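Local coordinates for protein glucose-6-phosphate 1-dehydrogenase (Mycobacterium avium, PDB 4LGV) that probably catalyses the NADP-dependent oxidation of glucose 6-phosphate to 6-phosphogluconolactone, the entry step of the oxidative pentose phosphate pathway, at residues V161-G166 with R190-L195; G196-E201 with L257-L262; K240-V245 with T315-A320. All blocks are in the same frame, centred on the assembly; numbering follows the deposited sequence.

Contact 1. Residues V161-G166 with R190-L195; sequences VEKPFG and RVDHFL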
ATOM      1  N   VAL A 161       4.870 -33.555 -29.049  1.00 29.95           N
ATOM      2  CA  VAL A 161       4.416 -34.822 -28.497  1.00 30.66           C
ATOM      3  C   VAL A 161       3.047 -34.719 -27.877  1.00 30.74           C
ATOM      4  O   VAL A 161       2.791 -33.835 -27.028  1.00 29.66           O
ATOM      5  CB  VAL A 161       5.416 -35.427 -27.440  1.00 31.76           C
ATOM      6  CG1 VAL A 161       6.661 -35.851 -28.137  1.00 32.19           C
ATOM      7  CG2 VAL A 161       5.777 -34.443 -26.366  1.00 32.08           C
ATOM      8  N   GLU A 162       2.161 -35.636 -28.266  1.00 30.41           N
ATOM      9  CA  GLU A 162       0.814 -35.646 -27.663  1.00 32.79           C
ATOM     10  C   GLU A 162       0.840 -36.134 -26.248  1.00 34.26           C
ATOM     11  O   GLU A 162       1.549 -37.047 -25.924  1.00 35.60           O
ATOM     12  CB  GLU A 162      -0.162 -36.542 -28.463  1.00 32.21           C
ATOM     13  CG  GLU A 162      -0.901 -35.783 -29.542  1.00 31.93           C
ATOM     14  CD  GLU A 162      -1.753 -34.689 -28.964  1.00 31.63           C
ATOM     15  OE1 GLU A 162      -2.047 -33.703 -29.668  1.00 34.46           O
ATOM     16  OE2 GLU A 162      -2.132 -34.793 -27.798  1.00 32.88           O
ATOM     17  N   LYS A 163       0.020 -35.540 -25.413  1.00 37.09           N
ATOM     18  CA  LYS A 163      -0.244 -36.042 -24.079  1.00 40.57           C
ATOM     19  C   LYS A 163      -0.704 -37.513 -24.108  1.00 41.27           C
ATOM     20  O   LYS A 163      -1.438 -37.890 -25.006  1.00 43.16           O
ATOM     21  CB  LYS A 163      -1.385 -35.167 -23.567  1.00 44.18           C
ATOM     22  CG  LYS A 163      -2.028 -35.514 -22.259  1.00 48.86           C
ATOM     23  CD  LYS A 163      -2.934 -34.339 -21.929  1.00 54.02           C
ATOM     24  CE  LYS A 163      -3.997 -34.575 -20.858  1.00 58.85           C
ATOM     25  NZ  LYS A 163      -4.491 -33.235 -20.401  1.00 60.37           N
ATOM     26  N   PRO A 164      -0.338 -38.330 -23.112  1.00 42.24           N
ATOM     27  CA  PRO A 164       0.444 -37.980 -21.933  1.00 44.66           C
ATOM     28  C   PRO A 164       1.935 -38.029 -22.206  1.00 45.84           C
ATOM     29  O   PRO A 164       2.386 -38.725 -23.130  1.00 47.98           O
ATOM     30  CB  PRO A 164       0.059 -39.059 -20.919  1.00 45.88           C
ATOM     31  CG  PRO A 164      -0.225 -40.259 -21.772  1.00 45.89           C
ATOM     32  CD  PRO A 164      -0.901 -39.692 -23.000  1.00 44.11           C
ATOM     33  N   PHE A 165       2.665 -37.253 -21.430  1.00 46.54           N
ATOM     34  CA  PHE A 165       4.117 -37.264 -21.436  1.00 51.22           C
ATOM     35  C   PHE A 165       4.554 -37.483 -19.991  1.00 52.40           C
ATOM     36  O   PHE A 165       5.211 -36.641 -19.416  1.00 52.57           O
ATOM     37  CB  PHE A 165       4.724 -35.956 -22.027  1.00 52.32           C
ATOM     38  CG  PHE A 165       3.724 -34.865 -22.241  1.00 51.41           C
ATOM     39  CD1 PHE A 165       3.329 -34.038 -21.189  1.00 52.49           C
ATOM     40  CD2 PHE A 165       3.155 -34.671 -23.503  1.00 47.31           C
ATOM     41  CE1 PHE A 165       2.376 -33.034 -21.406  1.00 53.32           C
ATOM     42  CE2 PHE A 165       2.216 -33.675 -23.707  1.00 45.34           C
ATOM     43  CZ  PHE A 165       1.827 -32.865 -22.672  1.00 47.05           C
ATOM     44  N   GLY A 166       4.162 -38.624 -19.431  1.00 48.78           N
ATOM     45  CA  GLY A 166       4.530 -39.000 -18.101  1.00 47.02           C
ATOM     46  C   GLY A 166       3.268 -39.154 -17.318  1.00 46.44           C
ATOM     47  O   GLY A 166       2.245 -38.496 -17.611  1.00 45.27           O
ATOM     48  N   ARG A 190       5.228 -29.878 -25.858  1.00 29.37           N
ATOM     49  CA  ARG A 190       4.392 -30.863 -25.192  1.00 30.05           C
ATOM     50  C   ARG A 190       2.935 -30.444 -25.351  1.00 30.04           C
ATOM     51  O   ARG A 190       2.512 -29.480 -24.738  1.00 29.66           O
ATOM     52  CB  ARG A 190       4.788 -30.983 -23.732  1.00 30.40           C
ATOM     53  CG  ARG A 190       6.267 -31.278 -23.572  1.00 31.05           C
ATOM     54  CD  ARG A 190       6.673 -31.366 -22.115  1.00 31.92           C
ATOM     55  NE  ARG A 190       8.093 -31.682 -21.994  1.00 32.83           N
ATOM     56  CZ  ARG A 190       9.081 -30.790 -22.117  1.00 33.64           C
ATOM     57  NH1 ARG A 190       8.849 -29.485 -22.322  1.00 32.88           N
ATOM     58  NH2 ARG A 190      10.313 -31.200 -21.993  1.00 34.46           N
ATOM     59  N   VAL A 191       2.191 -31.163 -26.198  1.00 29.56           N
ATOM     60  CA  VAL A 191       0.860 -30.763 -26.607  1.00 29.24           C
ATOM     61  C   VAL A 191      -0.196 -31.242 -25.605  1.00 31.01           C
ATOM     62  O   VAL A 191      -0.355 -32.466 -25.351  1.00 31.35           O
ATOM     63  CB  VAL A 191       0.523 -31.366 -27.973  1.00 29.83           C
ATOM     64  CG1 VAL A 191      -0.837 -30.905 -28.453  1.00 29.19           C
ATOM     65  CG2 VAL A 191       1.583 -31.003 -29.036  1.00 29.16           C
ATOM     66  N   ASP A 192      -0.899 -30.284 -25.016  1.00 30.34           N
ATOM     67  CA  ASP A 192      -1.994 -30.582 -24.093  1.00 31.26           C
ATOM     68  C   ASP A 192      -3.161 -29.743 -24.543  1.00 30.42           C
ATOM     69  O   ASP A 192      -3.124 -28.523 -24.431  1.00 28.00           O
ATOM     70  CB  ASP A 192      -1.590 -30.247 -22.655  1.00 32.56           C
ATOM     71  CG  ASP A 192      -2.678 -30.594 -21.620  1.00 34.23           C
ATOM     72  OD1 ASP A 192      -3.872 -30.657 -21.964  1.00 33.83           O
ATOM     73  OD2 ASP A 192      -2.317 -30.838 -20.445  1.00 33.69           O
ATOM     74  N   HIS A 193      -4.193 -30.402 -25.077  1.00 29.97           N
ATOM     75  CA  HIS A 193      -5.313 -29.691 -25.690  0.57 29.42           C
ATOM     76  C   HIS A 193      -5.951 -28.696 -24.758  1.00 28.69           C
ATOM     77  O   HIS A 193      -6.363 -27.647 -25.203  1.00 27.40           O
ATOM     78  CB  HIS A 193      -6.347 -30.676 -26.207  0.57 29.86           C
ATOM     79  CG  HIS A 193      -5.754 -31.677 -27.123  0.57 30.58           C
ATOM     80  ND1 HIS A 193      -6.383 -32.855 -27.437  0.57 31.14           N
ATOM     81  CD2 HIS A 193      -4.548 -31.700 -27.746  0.57 30.47           C
ATOM     82  CE1 HIS A 193      -5.589 -33.560 -28.216  0.57 31.39           C
ATOM     83  NE2 HIS A 193      -4.475 -32.881 -28.425  0.57 30.28           N
ATOM     84  N   PHE A 194      -5.992 -29.008 -23.451  1.00 28.18           N
ATOM     85  CA  PHE A 194      -6.542 -28.046 -22.482  1.00 27.64           C
ATOM     86  C   PHE A 194      -5.843 -26.678 -22.515  1.00 27.41           C
ATOM     87  O   PHE A 194      -6.497 -25.651 -22.447  1.00 27.47           O
ATOM     88  CB  PHE A 194      -6.529 -28.583 -21.076  1.00 27.19           C
ATOM     89  CG  PHE A 194      -7.550 -29.658 -20.831  1.00 28.80           C
ATOM     90  CD1 PHE A 194      -8.901 -29.395 -20.937  1.00 28.89           C
ATOM     91  CD2 PHE A 194      -7.169 -30.910 -20.475  1.00 28.88           C
ATOM     92  CE1 PHE A 194      -9.841 -30.382 -20.710  1.00 30.46           C
ATOM     93  CE2 PHE A 194      -8.098 -31.903 -20.266  1.00 30.17           C
ATOM     94  CZ  PHE A 194      -9.440 -31.654 -20.369  1.00 29.80           C
ATOM     95  N   LEU A 195      -4.533 -26.668 -22.657  1.00 27.75           N
ATOM     96  CA  LEU A 195      -3.760 -25.416 -22.722  1.00 29.81           C
ATOM     97  C   LEU A 195      -4.115 -24.524 -23.877  1.00 27.39           C
ATOM     98  O   LEU A 195      -4.038 -23.324 -23.766  1.00 25.55           O
ATOM     99  CB  LEU A 195      -2.243 -25.674 -22.750  1.00 32.51           C
ATOM    100  CG  LEU A 195      -1.672 -25.601 -21.347  1.00 34.59           C
ATOM    101  CD1 LEU A 195      -2.221 -26.741 -20.503  1.00 36.30           C
ATOM    102  CD2 LEU A 195      -0.158 -25.666 -21.422  1.00 37.09           C
TER
HETATM  103  O   HOH W   1      -3.792 -30.934 -18.438  1.00 25.37           O
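Val161 beside Arg190 and Glu162 beside Val191 end a parallel strand pair: Val191 N donates to Val161 O at 2.9 Å, and one step on Lys163 N reaches Val191 O at 3.1 Å. The side chain of Lys163 carries the contact past the strand ends. With CG anti to the backbone N (chi1 173°) and every later torsion extended, it reaches out across Asp192. Its CB lies 3.4 Å from Val191 O, its CD packs against Asp192 CG at 3.8 Å, and its NZ forms a salt bridge with Asp192 OD1 at 3.1 Å, arriving from above the carboxylate plane. The backbone N of Phe194 meets OD1 from the opposite face and closes an Asx turn, so the carboxylate is held from two sides. Asn254 ND2 binds its other oxygen, and Lys163 NZ also donates to Asp250 O; both partners belong to helix 246-264. On the other flank Phe165 lays a ring face under Arg190 CB, a CH-pi contact of 3.7 Å from CB to the ring centroid. Glu162 OE1, held also by Tyr133 OH, accepts from His193 NE2 on its syn side, though His193 has a second modelled conformer and this bond is less certain. The two strands close a beta-alpha-beta unit at the edge of the Rossmann-like sheet; segment 161-166, with its cis peptide before Pro164, and segment 190-195 resemble family signatures that in relatives lie beside the glucose 6-phosphate site.

Contact 2. Residues G196-E201 with L257-L262; sequences GKQPVE and LQVLAL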
ATOM      1  N   GLY A 196      -4.579 -25.130 -24.971  1.00 27.55           N
ATOM      2  CA  GLY A 196      -5.091 -24.401 -26.122  1.00 26.20           C
ATOM      3  C   GLY A 196      -6.269 -23.539 -25.821  1.00 27.09           C
ATOM      4  O   GLY A 196      -6.596 -22.678 -26.623  1.00 28.46           O
ATOM      5  N   LYS A 197      -6.924 -23.752 -24.673  1.00 27.86           N
ATOM      6  CA  LYS A 197      -8.044 -22.921 -24.237  1.00 27.45           C
ATOM      7  C   LYS A 197      -7.611 -21.718 -23.442  1.00 26.51           C
ATOM      8  O   LYS A 197      -8.440 -20.900 -23.058  1.00 27.54           O
ATOM      9  CB  LYS A 197      -8.982 -23.729 -23.324  1.00 28.62           C
ATOM     10  CG  LYS A 197      -9.680 -24.884 -24.001  1.00 30.97           C
ATOM     11  CD  LYS A 197     -10.501 -25.737 -23.012  1.00 32.38           C
ATOM     12  CE  LYS A 197     -11.478 -26.660 -23.738  1.00 33.22           C
ATOM     13  NZ  LYS A 197     -12.563 -25.831 -24.370  1.00 33.74           N
ATOM     14  N   GLN A 198      -6.351 -21.644 -23.084  1.00 26.05           N
ATOM     15  CA  GLN A 198      -5.938 -20.626 -22.161  1.00 26.81           C
ATOM     16  C   GLN A 198      -5.730 -19.289 -22.858  1.00 26.09           C
ATOM     17  O   GLN A 198      -4.975 -19.200 -23.828  1.00 26.04           O
ATOM     18  CB  GLN A 198      -4.666 -21.050 -21.448  1.00 28.38           C
ATOM     19  CG  GLN A 198      -4.982 -22.042 -20.350  1.00 30.93           C
ATOM     20  CD  GLN A 198      -3.797 -22.375 -19.471  1.00 30.82           C
ATOM     21  OE1 GLN A 198      -2.946 -21.537 -19.242  1.00 34.47           O
ATOM     22  NE2 GLN A 198      -3.779 -23.600 -18.920  1.00 31.79           N
ATOM     23  N   PRO A 199      -6.372 -18.236 -22.338  1.00 25.35           N
ATOM     24  CA  PRO A 199      -6.207 -16.912 -22.882  1.00 25.25           C
ATOM     25  C   PRO A 199      -4.980 -16.247 -22.291  1.00 24.95           C
ATOM     26  O   PRO A 199      -5.109 -15.294 -21.489  1.00 25.14           O
ATOM     27  CB  PRO A 199      -7.506 -16.216 -22.445  1.00 25.72           C
ATOM     28  CG  PRO A 199      -7.875 -16.843 -21.157  1.00 24.71           C
ATOM     29  CD  PRO A 199      -7.355 -18.257 -21.243  1.00 25.69           C
ATOM     30  N   VAL A 200      -3.808 -16.754 -22.677  1.00 24.69           N
ATOM     31  CA  VAL A 200      -2.523 -16.384 -22.096  1.00 25.41           C
ATOM     32  C   VAL A 200      -2.224 -14.881 -22.266  1.00 26.77           C
ATOM     33  O   VAL A 200      -1.899 -14.192 -21.294  1.00 27.11           O
ATOM     34  CB  VAL A 200      -1.382 -17.249 -22.671  1.00 25.72           C
ATOM     35  CG1 VAL A 200      -0.016 -16.796 -22.172  1.00 25.90           C
ATOM     36  CG2 VAL A 200      -1.560 -18.707 -22.262  1.00 27.48           C
ATOM     37  N   GLU A 201      -2.337 -14.370 -23.483  1.00 28.03           N
ATOM     38  CA  GLU A 201      -2.019 -12.966 -23.725  1.00 29.08           C
ATOM     39  C   GLU A 201      -3.041 -12.064 -23.111  1.00 27.06           C
ATOM     40  O   GLU A 201      -2.692 -11.018 -22.541  1.00 26.39           O
ATOM     41  CB  GLU A 201      -1.914 -12.640 -25.207  1.00 33.23           C
ATOM     42  CG  GLU A 201      -0.620 -13.111 -25.848  1.00 39.72           C
ATOM     43  CD  GLU A 201      -0.594 -12.884 -27.370  1.00 46.68           C
ATOM     44  OE1 GLU A 201      -1.386 -12.039 -27.902  1.00 47.16           O
ATOM     45  OE2 GLU A 201       0.222 -13.567 -28.028  1.00 48.27           O
ATOM     46  N   LEU A 257      -2.918 -25.946 -12.866  1.00 24.04           N
ATOM     47  CA  LEU A 257      -1.752 -25.305 -12.239  1.00 23.92           C
ATOM     48  C   LEU A 257      -1.125 -24.261 -13.152  1.00 23.24           C
ATOM     49  O   LEU A 257      -0.654 -23.228 -12.692  1.00 22.90           O
ATOM     50  CB  LEU A 257      -0.729 -26.350 -11.822  1.00 24.97           C
ATOM     51  CG  LEU A 257      -1.129 -27.154 -10.570  1.00 25.41           C
ATOM     52  CD1 LEU A 257      -0.099 -28.233 -10.264  1.00 25.57           C
ATOM     53  CD2 LEU A 257      -1.250 -26.226  -9.380  1.00 25.12           C
ATOM     54  N   GLN A 258      -1.172 -24.477 -14.446  1.00 23.36           N
ATOM     55  CA  GLN A 258      -0.681 -23.448 -15.385  1.00 23.81           C
ATOM     56  C   GLN A 258      -1.586 -22.203 -15.348  1.00 21.69           C
ATOM     57  O   GLN A 258      -1.108 -21.103 -15.453  1.00 20.42           O
ATOM     58  CB  GLN A 258      -0.599 -24.010 -16.814  1.00 25.69           C
ATOM     59  CG  GLN A 258       0.579 -24.967 -17.018  1.00 28.41           C
ATOM     60  CD  GLN A 258       1.824 -24.265 -17.502  1.00 32.62           C
ATOM     61  OE1 GLN A 258       1.756 -23.318 -18.306  1.00 36.80           O
ATOM     62  NE2 GLN A 258       2.982 -24.725 -17.037  1.00 35.57           N
ATOM     63  N   VAL A 259      -2.892 -22.426 -15.229  1.00 20.65           N
ATOM     64  CA  VAL A 259      -3.865 -21.335 -15.113  1.00 20.23           C
ATOM     65  C   VAL A 259      -3.603 -20.526 -13.819  1.00 19.88           C
ATOM     66  O   VAL A 259      -3.533 -19.306 -13.858  1.00 18.80           O
ATOM     67  CB  VAL A 259      -5.308 -21.832 -15.099  1.00 20.45           C
ATOM     68  CG1 VAL A 259      -6.261 -20.776 -14.578  1.00 20.79           C
ATOM     69  CG2 VAL A 259      -5.743 -22.186 -16.504  1.00 20.94           C
ATOM     70  N   LEU A 260      -3.398 -21.242 -12.721  1.00 19.41           N
ATOM     71  CA  LEU A 260      -3.049 -20.598 -11.474  1.00 19.30           C
ATOM     72  C   LEU A 260      -1.803 -19.746 -11.642  1.00 19.16           C
ATOM     73  O   LEU A 260      -1.755 -18.597 -11.209  1.00 19.44           O
ATOM     74  CB  LEU A 260      -2.865 -21.654 -10.391  1.00 19.35           C
ATOM     75  CG  LEU A 260      -2.336 -21.113  -9.084  1.00 19.63           C
ATOM     76  CD1 LEU A 260      -3.309 -20.066  -8.540  1.00 19.35           C
ATOM     77  CD2 LEU A 260      -2.180 -22.218  -8.077  1.00 20.01           C
ATOM     78  N   ALA A 261      -0.788 -20.298 -12.286  1.00 19.63           N
ATOM     79  CA  ALA A 261       0.460 -19.568 -12.454  1.00 20.07           C
ATOM     80  C   ALA A 261       0.288 -18.291 -13.238  1.00 20.73           C
ATOM     81  O   ALA A 261       0.878 -17.260 -12.911  1.00 20.34           O
ATOM     82  CB  ALA A 261       1.517 -20.438 -13.103  1.00 20.60           C
ATOM     83  N   LEU A 262      -0.551 -18.340 -14.267  1.00 22.08           N
ATOM     84  CA  LEU A 262      -0.824 -17.142 -15.049  1.00 21.72           C
ATOM     85  C   LEU A 262      -1.478 -16.081 -14.170  1.00 20.80           C
ATOM     86  O   LEU A 262      -1.226 -14.901 -14.330  1.00 19.76           O
ATOM     87  CB  LEU A 262      -1.749 -17.455 -16.206  1.00 23.22           C
ATOM     88  CG  LEU A 262      -1.114 -18.174 -17.360  1.00 25.79           C
ATOM     89  CD1 LEU A 262      -2.145 -18.512 -18.435  1.00 26.99           C
ATOM     90  CD2 LEU A 262      -0.008 -17.367 -18.008  1.00 27.00           C
TER
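The amide nitrogen NE2 of Gln198 meets the flank of helix 246-264: it donates to His255 ND1, packs on Val259 CG2 at 3.4 Å and has Gln258 CB at 3.8 Å. Gln198 stands just ahead of Pro199, the centre of an inverse gamma turn and the N-cap residue of helix 200-209, so the contact sets the start of one helix against the flank of another. The turn is closed by a weak bond from Val200 N to Gln198 O, an oxygen that Arg418 also reaches. Beyond CG the Gln198 chain is extended (chi2 -172°), which carries its amide straight out to the helix surface. There OE1 comes to 3.2 Å from Leu262 CD1, a close approach of an oxygen to a methyl group. No hydrogen bond joins the two segments; the polar hold comes through His255, and the rest is side-chain packing. Gln258 offers its CB here, while its chain bends at chi2 (-91°) and its OE1 accepts from Lys280. All five touching residues are buried, whereas the next residue, Glu201, is exposed and makes a weak bond to Gln391 of the second subunit. The apolar part of the contact is a methyl pair, Val200 CG2 against Leu262 CD1 at 3.9 Å.

Contact 3. Residues K240-V245 with T315-A320; sequences KFYDAV and TETYVA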
ATOM      1  N   LYS A 240     -10.839 -46.819 -21.138  1.00 60.03           N
ATOM      2  CA  LYS A 240      -9.675 -47.544 -20.699  1.00 64.27           C
ATOM      3  C   LYS A 240      -8.513 -46.591 -20.453  1.00 60.56           C
ATOM      4  O   LYS A 240      -7.728 -46.781 -19.509  1.00 59.02           O
ATOM      5  CB  LYS A 240      -9.322 -48.596 -21.763  1.00 69.25           C
ATOM      6  CG  LYS A 240      -7.983 -49.297 -21.570  1.00 72.96           C
ATOM      7  CD  LYS A 240      -7.567 -50.137 -22.821  1.00 78.81           C
ATOM      8  CE  LYS A 240      -6.706 -49.304 -23.787  1.00 80.52           C
ATOM      9  NZ  LYS A 240      -6.130 -50.082 -24.934  1.00 81.51           N
ATOM     10  N   PHE A 241      -8.386 -45.591 -21.322  1.00 59.26           N
ATOM     11  CA  PHE A 241      -7.327 -44.564 -21.208  1.00 59.26           C
ATOM     12  C   PHE A 241      -7.545 -43.665 -20.001  1.00 52.39           C
ATOM     13  O   PHE A 241      -6.649 -43.532 -19.163  1.00 55.36           O
ATOM     14  CB  PHE A 241      -7.195 -43.755 -22.507  1.00 59.68           C
ATOM     15  CG  PHE A 241      -6.737 -44.597 -23.679  1.00 63.77           C
ATOM     16  CD1 PHE A 241      -5.388 -44.906 -23.848  1.00 65.56           C
ATOM     17  CD2 PHE A 241      -7.668 -45.148 -24.588  1.00 67.53           C
ATOM     18  CE1 PHE A 241      -4.969 -45.713 -24.912  1.00 68.04           C
ATOM     19  CE2 PHE A 241      -7.254 -45.946 -25.659  1.00 65.95           C
ATOM     20  CZ  PHE A 241      -5.902 -46.229 -25.818  1.00 67.13           C
ATOM     21  N   TYR A 242      -8.758 -43.150 -19.849  1.00 45.18           N
ATOM     22  CA  TYR A 242      -9.070 -42.319 -18.684  1.00 44.35           C
ATOM     23  C   TYR A 242      -8.857 -43.058 -17.353  1.00 45.21           C
ATOM     24  O   TYR A 242      -8.293 -42.491 -16.397  1.00 44.34           O
ATOM     25  CB  TYR A 242     -10.482 -41.761 -18.743  1.00 43.17           C
ATOM     26  CG  TYR A 242     -10.689 -40.683 -17.723  1.00 42.40           C
ATOM     27  CD1 TYR A 242     -11.122 -40.991 -16.445  1.00 42.83           C
ATOM     28  CD2 TYR A 242     -10.385 -39.352 -18.009  1.00 41.39           C
ATOM     29  CE1 TYR A 242     -11.275 -40.004 -15.474  1.00 43.41           C
ATOM     30  CE2 TYR A 242     -10.525 -38.350 -17.044  1.00 40.19           C
ATOM     31  CZ  TYR A 242     -10.973 -38.672 -15.782  1.00 41.00           C
ATOM     32  OH  TYR A 242     -11.167 -37.718 -14.824  1.00 39.70           O
ATOM     33  N   ASP A 243      -9.238 -44.335 -17.303  1.00 47.21           N
ATOM     34  CA  ASP A 243      -9.154 -45.112 -16.048  1.00 48.43           C
ATOM     35  C   ASP A 243      -7.730 -45.277 -15.524  1.00 49.46           C
ATOM     36  O   ASP A 243      -7.538 -45.564 -14.336  1.00 48.31           O
ATOM     37  CB  ASP A 243      -9.774 -46.493 -16.213  1.00 48.57           C
ATOM     38  CG  ASP A 243     -10.181 -47.126 -14.887  1.00 50.71           C
ATOM     39  OD1 ASP A 243     -10.632 -46.380 -13.971  1.00 52.77           O
ATOM     40  OD2 ASP A 243     -10.118 -48.375 -14.786  1.00 51.74           O
ATOM     41  N   ALA A 244      -6.750 -45.144 -16.416  1.00 48.10           N
ATOM     42  CA  ALA A 244      -5.330 -45.186 -16.035  1.00 50.46           C
ATOM     43  C   ALA A 244      -4.756 -43.776 -15.710  1.00 49.68           C
ATOM     44  O   ALA A 244      -3.613 -43.663 -15.306  1.00 52.36           O
ATOM     45  CB  ALA A 244      -4.524 -45.806 -17.175  1.00 51.03           C
ATOM     46  N   VAL A 245      -5.542 -42.727 -15.940  1.00 46.03           N
ATOM     47  CA  VAL A 245      -5.070 -41.348 -15.813  1.00 43.75           C
ATOM     48  C   VAL A 245      -5.703 -40.673 -14.598  1.00 41.84           C
ATOM     49  O   VAL A 245      -5.009 -40.406 -13.602  1.00 42.08           O
ATOM     50  CB  VAL A 245      -5.396 -40.596 -17.102  1.00 44.97           C
ATOM     51  CG1 VAL A 245      -5.073 -39.128 -16.958  1.00 46.06           C
ATOM     52  CG2 VAL A 245      -4.621 -41.200 -18.284  1.00 45.71           C
ATOM     53  N   THR A 315     -10.242 -45.051  -9.626  1.00 50.00           N
ATOM     54  CA  THR A 315      -9.813 -43.842 -10.358  1.00 46.72           C
ATOM     55  C   THR A 315     -10.822 -42.712 -10.151  1.00 44.17           C
ATOM     56  O   THR A 315     -12.045 -42.932 -10.194  1.00 43.46           O
ATOM     57  CB  THR A 315      -9.660 -44.129 -11.856  1.00 44.27           C
ATOM     58  OG1 THR A 315      -8.678 -45.153 -12.034  1.00 42.51           O
ATOM     59  CG2 THR A 315      -9.229 -42.899 -12.600  1.00 43.74           C
ATOM     60  N   GLU A 316     -10.307 -41.505  -9.915  1.00 42.38           N
ATOM     61  CA  GLU A 316     -11.174 -40.346  -9.607  1.00 39.20           C
ATOM     62  C   GLU A 316     -11.568 -39.665 -10.894  1.00 38.63           C
ATOM     63  O   GLU A 316     -10.773 -39.514 -11.806  1.00 35.25           O
ATOM     64  CB  GLU A 316     -10.478 -39.381  -8.636  1.00 39.61           C
ATOM     65  CG  GLU A 316      -9.404 -38.406  -9.220  1.00 38.77           C
ATOM     66  CD  GLU A 316      -8.066 -39.052  -9.565  1.00 37.76           C
ATOM     67  OE1 GLU A 316      -7.918 -40.288  -9.408  1.00 37.12           O
ATOM     68  OE2 GLU A 316      -7.157 -38.319 -10.027  1.00 36.78           O
ATOM     69  N   THR A 317     -12.836 -39.293 -10.986  1.00 41.13           N
ATOM     70  CA  THR A 317     -13.311 -38.426 -12.044  1.00 39.78           C
ATOM     71  C   THR A 317     -13.480 -37.008 -11.521  1.00 38.22           C
ATOM     72  O   THR A 317     -13.905 -36.141 -12.274  1.00 37.32           O
ATOM     73  CB  THR A 317     -14.684 -38.887 -12.567  1.00 40.84           C
ATOM     74  OG1 THR A 317     -15.634 -38.855 -11.491  1.00 41.87           O
ATOM     75  CG2 THR A 317     -14.605 -40.275 -13.149  1.00 42.31           C
ATOM     76  N   TYR A 318     -13.224 -36.795 -10.230  1.00 38.20           N
ATOM     77  CA  TYR A 318     -13.400 -35.490  -9.561  1.00 38.60           C
ATOM     78  C   TYR A 318     -12.339 -35.336  -8.500  1.00 39.08           C
ATOM     79  O   TYR A 318     -11.981 -36.319  -7.858  1.00 37.81           O
ATOM     80  CB  TYR A 318     -14.755 -35.399  -8.866  1.00 39.16           C
ATOM     81  CG  TYR A 318     -14.983 -34.169  -7.991  1.00 38.51           C
ATOM     82  CD1 TYR A 318     -14.429 -34.085  -6.712  1.00 38.47           C
ATOM     83  CD2 TYR A 318     -15.778 -33.121  -8.421  1.00 36.90           C
ATOM     84  CE1 TYR A 318     -14.637 -32.982  -5.904  1.00 39.14           C
ATOM     85  CE2 TYR A 318     -15.985 -31.997  -7.621  1.00 38.10           C
ATOM     86  CZ  TYR A 318     -15.404 -31.924  -6.364  1.00 38.86           C
ATOM     87  OH  TYR A 318     -15.610 -30.852  -5.529  1.00 37.13           O
ATOM     88  N   VAL A 319     -11.810 -34.110  -8.346  1.00 39.44           N
ATOM     89  CA  VAL A 319     -10.897 -33.787  -7.239  1.00 38.56           C
ATOM     90  C   VAL A 319     -11.161 -32.418  -6.696  1.00 38.09           C
ATOM     91  O   VAL A 319     -11.362 -31.495  -7.450  1.00 39.48           O
ATOM     92  CB  VAL A 319      -9.428 -33.598  -7.642  1.00 40.51           C
ATOM     93  CG1 VAL A 319      -8.509 -34.375  -6.697  1.00 40.75           C
ATOM     94  CG2 VAL A 319      -9.201 -33.997  -9.071  1.00 44.14           C
ATOM     95  N   ALA A 320     -11.031 -32.279  -5.396  1.00 37.50           N
ATOM     96  CA  ALA A 320     -11.021 -30.994  -4.770  1.00 35.83           C
ATOM     97  C   ALA A 320      -9.841 -30.970  -3.821  1.00 35.85           C
ATOM     98  O   ALA A 320      -9.575 -31.966  -3.154  1.00 36.94           O
ATOM     99  CB  ALA A 320     -12.293 -30.753  -4.022  1.00 36.56           C
TER
HETATM  100  O   HOH W   2      -5.174 -38.801 -11.523  1.00 27.46           O
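Thr315 and Asp243 make the tight part of this contact, where a turn of helix 239-243 meets the loop leading into a classic beta bulge, formed by Thr317 and Tyr318 opposite Gly298 at the start of strand 318-323. Thr315 OG1 donates to Asp243 O at 2.6 Å, tilted 20° from the carbonyl plane. With OG1 anti to its own carbonyl carbon (chi1 -60°), Thr315 also brings CG2 to 3.6 Å from Asp243 O, so hydroxyl and methyl both flank one oxygen. The Asp243 carboxylate closes in as well, its OD1 lying 3.2 Å from Thr315 CB; OD1 is bound by Ser313 and Tyr303 hydroxyls. Both residues nevertheless remain partly exposed. Around buried Tyr242 the contact is looser, van der Waals packing with no hydrogen bond across: the ring meets the loop obliquely, and Tyr242 OH lies 3.6 Å from Thr317 CA. Thr317 OG1 has its partners in Tyr457 and Tyr300 instead. Glu316 sets out away from the helix but its end bends back, OE1 forming a salt bridge with Arg297 and OE2 accepting from Val248 N. A water spans the remaining gap, donating to Glu316 OE2 and, at 2.6 Å from its oxygen, to Val245 O.

In the fold
Taken together, the three contacts illustrate how chemistry follows position. Contacts 1 and 2 both lie about 8 Å from the centre of the chain to their own centres, and contact 3 about 16 Å; contact 2 is wholly buried, while contacts 1 and 3 each keep partly exposed residues. Contact 1 mixes backbone strand pairing with charge; contact 2, whose first segment adjoins it in sequence, is almost wholly packing and joins a segment of the nucleotide-binding part to one of the C-terminal part; contact 3 relies on a hydroxyl, a carbonyl and a water within the latter. Helix 246-264 is common ground: it supplies a segment of contact 2, and its earlier residues border contacts 1 and 3.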